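Local coordinates for acyl-CoA thioester hydrolase ybgC (Escherichia coli K-12, PDB 3GRH), which is a putative outer-membrane thioesterase of the pectinesterase family that neither binds pectin nor shows pectinesterase activity, at residues A[246-254]-A[282-290]. Sequence-based numbering, arbitrary orientation.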
loop_
_atom_site.group_PDB
_atom_site.type_symbol
_atom_site.label_atom_id
_atom_site.label_comp_id
_atom_site.label_asym_id
_atom_site.label_seq_id
_atom_site.Cartn_x
_atom_site.Cartn_y
_atom_site.Cartn_z
ATOM N N GLN A 246 5.197 11.164 -2.803
ATOM C CA GLN A 246 3.983 11.285 -1.956
ATOM C C GLN A 246 2.901 10.338 -2.388
ATOM O O GLN A 246 2.537 10.301 -3.518
ATOM C CB GLN A 246 3.477 12.736 -1.956
ATOM C CG GLN A 246 2.424 13.028 -0.996
ATOM C CD GLN A 246 1.844 14.378 -1.118
ATOM O OE1 GLN A 246 2.566 15.316 -1.377
ATOM N NE2 GLN A 246 0.493 14.489 -0.999
ATOM N N ASN A 247 2.421 9.531 -1.448
ATOM C CA ASN A 247 1.325 8.578 -1.628
ATOM C C ASN A 247 1.696 7.468 -2.624
ATOM O O ASN A 247 0.825 7.016 -3.399
ATOM C CB ASN A 247 0.054 9.269 -2.113
ATOM C CG ASN A 247 -0.518 10.257 -1.135
ATOM O OD1 ASN A 247 -0.615 11.462 -1.464
ATOM N ND2 ASN A 247 -0.907 9.794 0.052
ATOM N N THR A 248 2.891 6.877 -2.516
ATOM C CA THR A 248 3.315 5.824 -3.366
ATOM C C THR A 248 2.380 4.618 -3.544
ATOM O O THR A 248 2.097 4.240 -4.672
ATOM C CB THR A 248 4.657 5.348 -2.837
ATOM O OG1 THR A 248 5.577 6.451 -2.838
ATOM C CG2 THR A 248 5.182 4.266 -3.699
ATOM N N PHE A 249 1.909 4.073 -2.436
ATOM C CA PHE A 249 1.051 2.902 -2.427
ATOM C C PHE A 249 -0.248 3.305 -1.729
ATOM O O PHE A 249 -0.197 3.776 -0.610
ATOM C CB PHE A 249 1.791 1.792 -1.716
ATOM C CG PHE A 249 1.017 0.486 -1.659
ATOM C CD1 PHE A 249 0.294 -0.008 -2.762
ATOM C CD2 PHE A 249 1.051 -0.280 -0.542
ATOM C CE1 PHE A 249 -0.349 -1.235 -2.691
ATOM C CE2 PHE A 249 0.372 -1.494 -0.477
ATOM C CZ PHE A 249 -0.293 -1.960 -1.524
ATOM N N PHE A 250 -1.403 3.109 -2.399
ATOM C CA PHE A 250 -2.687 3.542 -1.878
ATOM C C PHE A 250 -3.623 2.354 -1.926
ATOM O O PHE A 250 -3.788 1.741 -2.974
ATOM C CB PHE A 250 -3.249 4.662 -2.733
ATOM C CG PHE A 250 -4.090 5.629 -1.955
ATOM C CD1 PHE A 250 -3.621 6.883 -1.694
ATOM C CD2 PHE A 250 -5.245 5.229 -1.331
ATOM C CE1 PHE A 250 -4.352 7.785 -0.910
ATOM C CE2 PHE A 250 -5.999 6.097 -0.548
ATOM C CZ PHE A 250 -5.567 7.376 -0.343
ATOM N N VAL A 251 -4.182 1.968 -0.790
ATOM C CA VAL A 251 -5.218 0.982 -0.838
ATOM C C VAL A 251 -6.544 1.634 -0.548
ATOM O O VAL A 251 -6.627 2.586 0.194
ATOM C CB VAL A 251 -5.007 -0.095 0.127
ATOM C CG1 VAL A 251 -3.732 -0.901 -0.322
ATOM C CG2 VAL A 251 -4.731 0.403 1.508
ATOM N N THR A 252 -7.585 1.194 -1.219
ATOM C CA THR A 252 -8.880 1.686 -0.911
ATOM C C THR A 252 -9.876 0.552 -0.930
ATOM O O THR A 252 -9.544 -0.599 -1.249
ATOM C CB THR A 252 -9.419 2.776 -1.884
ATOM O OG1 THR A 252 -10.199 2.146 -2.911
ATOM C CG2 THR A 252 -8.368 3.722 -2.527
ATOM N N ASN A 253 -11.058 0.853 -0.461
ATOM C CA ASN A 253 -12.163 -0.051 -0.400
ATOM C C ASN A 253 -13.272 0.383 -1.367
ATOM O O ASN A 253 -14.414 0.022 -1.221
ATOM C CB ASN A 253 -12.715 -0.231 1.036
ATOM C CG ASN A 253 -13.374 0.937 1.569
ATOM O OD1 ASN A 253 -13.148 2.034 1.101
ATOM N ND2 ASN A 253 -14.120 0.742 2.670
ATOM N N SER A 254 -12.913 1.148 -2.355
ATOM C CA SER A 254 -13.829 1.621 -3.348
ATOM C C SER A 254 -14.442 0.509 -4.150
ATOM O O SER A 254 -13.809 -0.538 -4.450
ATOM C CB SER A 254 -13.030 2.513 -4.312
ATOM O OG SER A 254 -13.835 3.003 -5.366
ATOM N N VAL A 282 2.568 4.769 2.371
ATOM C CA VAL A 282 1.513 3.716 2.311
ATOM C C VAL A 282 0.264 4.317 2.961
ATOM O O VAL A 282 0.302 4.698 4.087
ATOM C CB VAL A 282 1.916 2.456 3.080
ATOM C CG1 VAL A 282 0.714 1.546 3.158
ATOM C CG2 VAL A 282 3.146 1.830 2.391
ATOM N N SER A 283 -0.773 4.527 2.171
ATOM C CA SER A 283 -1.964 5.216 2.591
ATOM C C SER A 283 -3.209 4.442 2.296
ATOM O O SER A 283 -3.237 3.641 1.350
ATOM C CB SER A 283 -2.057 6.514 1.734
ATOM O OG SER A 283 -0.991 7.443 1.922
ATOM N N GLY A 284 -4.251 4.668 3.078
ATOM C CA GLY A 284 -5.563 4.283 2.688
ATOM C C GLY A 284 -6.324 3.401 3.576
ATOM O O GLY A 284 -5.996 3.211 4.774
ATOM N N ARG A 285 -7.378 2.821 2.997
ATOM C CA ARG A 285 -8.374 2.052 3.767
ATOM C C ARG A 285 -8.379 0.624 3.263
ATOM O O ARG A 285 -8.636 0.395 2.117
ATOM C CB ARG A 285 -9.751 2.658 3.538
ATOM C CG ARG A 285 -10.868 2.082 4.405
ATOM C CD ARG A 285 -12.081 2.959 4.450
ATOM N NE ARG A 285 -11.847 4.160 5.168
ATOM C CZ ARG A 285 -12.684 5.198 5.134
ATOM N NH1 ARG A 285 -13.824 5.168 4.434
ATOM N NH2 ARG A 285 -12.394 6.241 5.842
ATOM N N GLY A 286 -8.167 -0.324 4.153
ATOM C CA GLY A 286 -8.082 -1.728 3.776
ATOM C C GLY A 286 -7.194 -2.379 4.813
ATOM O O GLY A 286 -6.454 -1.704 5.535
ATOM N N ALA A 287 -7.270 -3.702 4.891
ATOM C CA ALA A 287 -6.462 -4.468 5.751
ATOM C C ALA A 287 -5.264 -4.947 4.931
ATOM O O ALA A 287 -5.455 -5.716 3.932
ATOM C CB ALA A 287 -7.220 -5.630 6.198
ATOM N N VAL A 288 -4.074 -4.517 5.297
ATOM C CA VAL A 288 -2.874 -4.835 4.504
ATOM C C VAL A 288 -1.851 -5.390 5.438
ATOM O O VAL A 288 -1.567 -4.771 6.463
ATOM C CB VAL A 288 -2.269 -3.619 3.789
ATOM C CG1 VAL A 288 -1.179 -4.122 2.794
ATOM C CG2 VAL A 288 -3.389 -2.839 3.078
ATOM N N VAL A 289 -1.243 -6.523 5.101
ATOM C CA VAL A 289 -0.135 -7.116 5.826
ATOM C C VAL A 289 1.109 -7.004 4.983
ATOM O O VAL A 289 1.056 -7.413 3.834
ATOM C CB VAL A 289 -0.424 -8.550 6.203
ATOM C CG1 VAL A 289 0.858 -9.206 6.778
ATOM C CG2 VAL A 289 -1.599 -8.724 7.197
ATOM N N PHE A 290 2.167 -6.417 5.524
ATOM C CA PHE A 290 3.475 -6.276 4.865
ATOM C C PHE A 290 4.391 -7.193 5.593
ATOM O O PHE A 290 4.612 -6.998 6.774
ATOM C CB PHE A 290 3.983 -4.850 5.047
ATOM C CG PHE A 290 3.145 -3.821 4.392
ATOM C CD1 PHE A 290 3.394 -3.514 3.065
ATOM C CD2 PHE A 290 2.161 -3.133 5.075
ATOM C CE1 PHE A 290 2.675 -2.560 2.419
ATOM C CE2 PHE A 290 1.426 -2.168 4.389
ATOM C CZ PHE A 290 1.686 -1.929 3.045
#
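Adjacent coils of the right-handed parallel beta-helix of the pectinesterase fold meet where F249, F250 and V251 run beside V282, S283 and G284. Three backbone bonds establish the parallel ladder: S283 N to F249 O (2.9 Å), V251 N to S283 O (2.9 Å) and R285 N to V251 O. The first two are nearly straight; in the third the donor stands 47° out of the carbonyl plane.

Inside the coil, the axes of strands 249-251 and 287-290 approach to 9.5 Å, and the CB of V288 is directed toward the first of them. V251 CG2 meets V288 CG2 at 3.8 Å, and F249 CE2, at the ring edge, comes within 3.8 Å of F290 CZ. F249 CD2 is 4.1 Å from V282 CG1. F321 of strand 321-324 packs on V251, V282 and V288.

On the other face, S283 CB sits over the F250 ring, 4.0 Å from its centroid and 22° off the normal, a CH-pi contact. This face adjoins D280, the predicted nucleophile; the backbone O of D280 is hydrogen-bonded to S283 OG. The same hydroxyl accepts from N247 ND2 at 3.0 Å, lying only 4° out of the N247 amide plane.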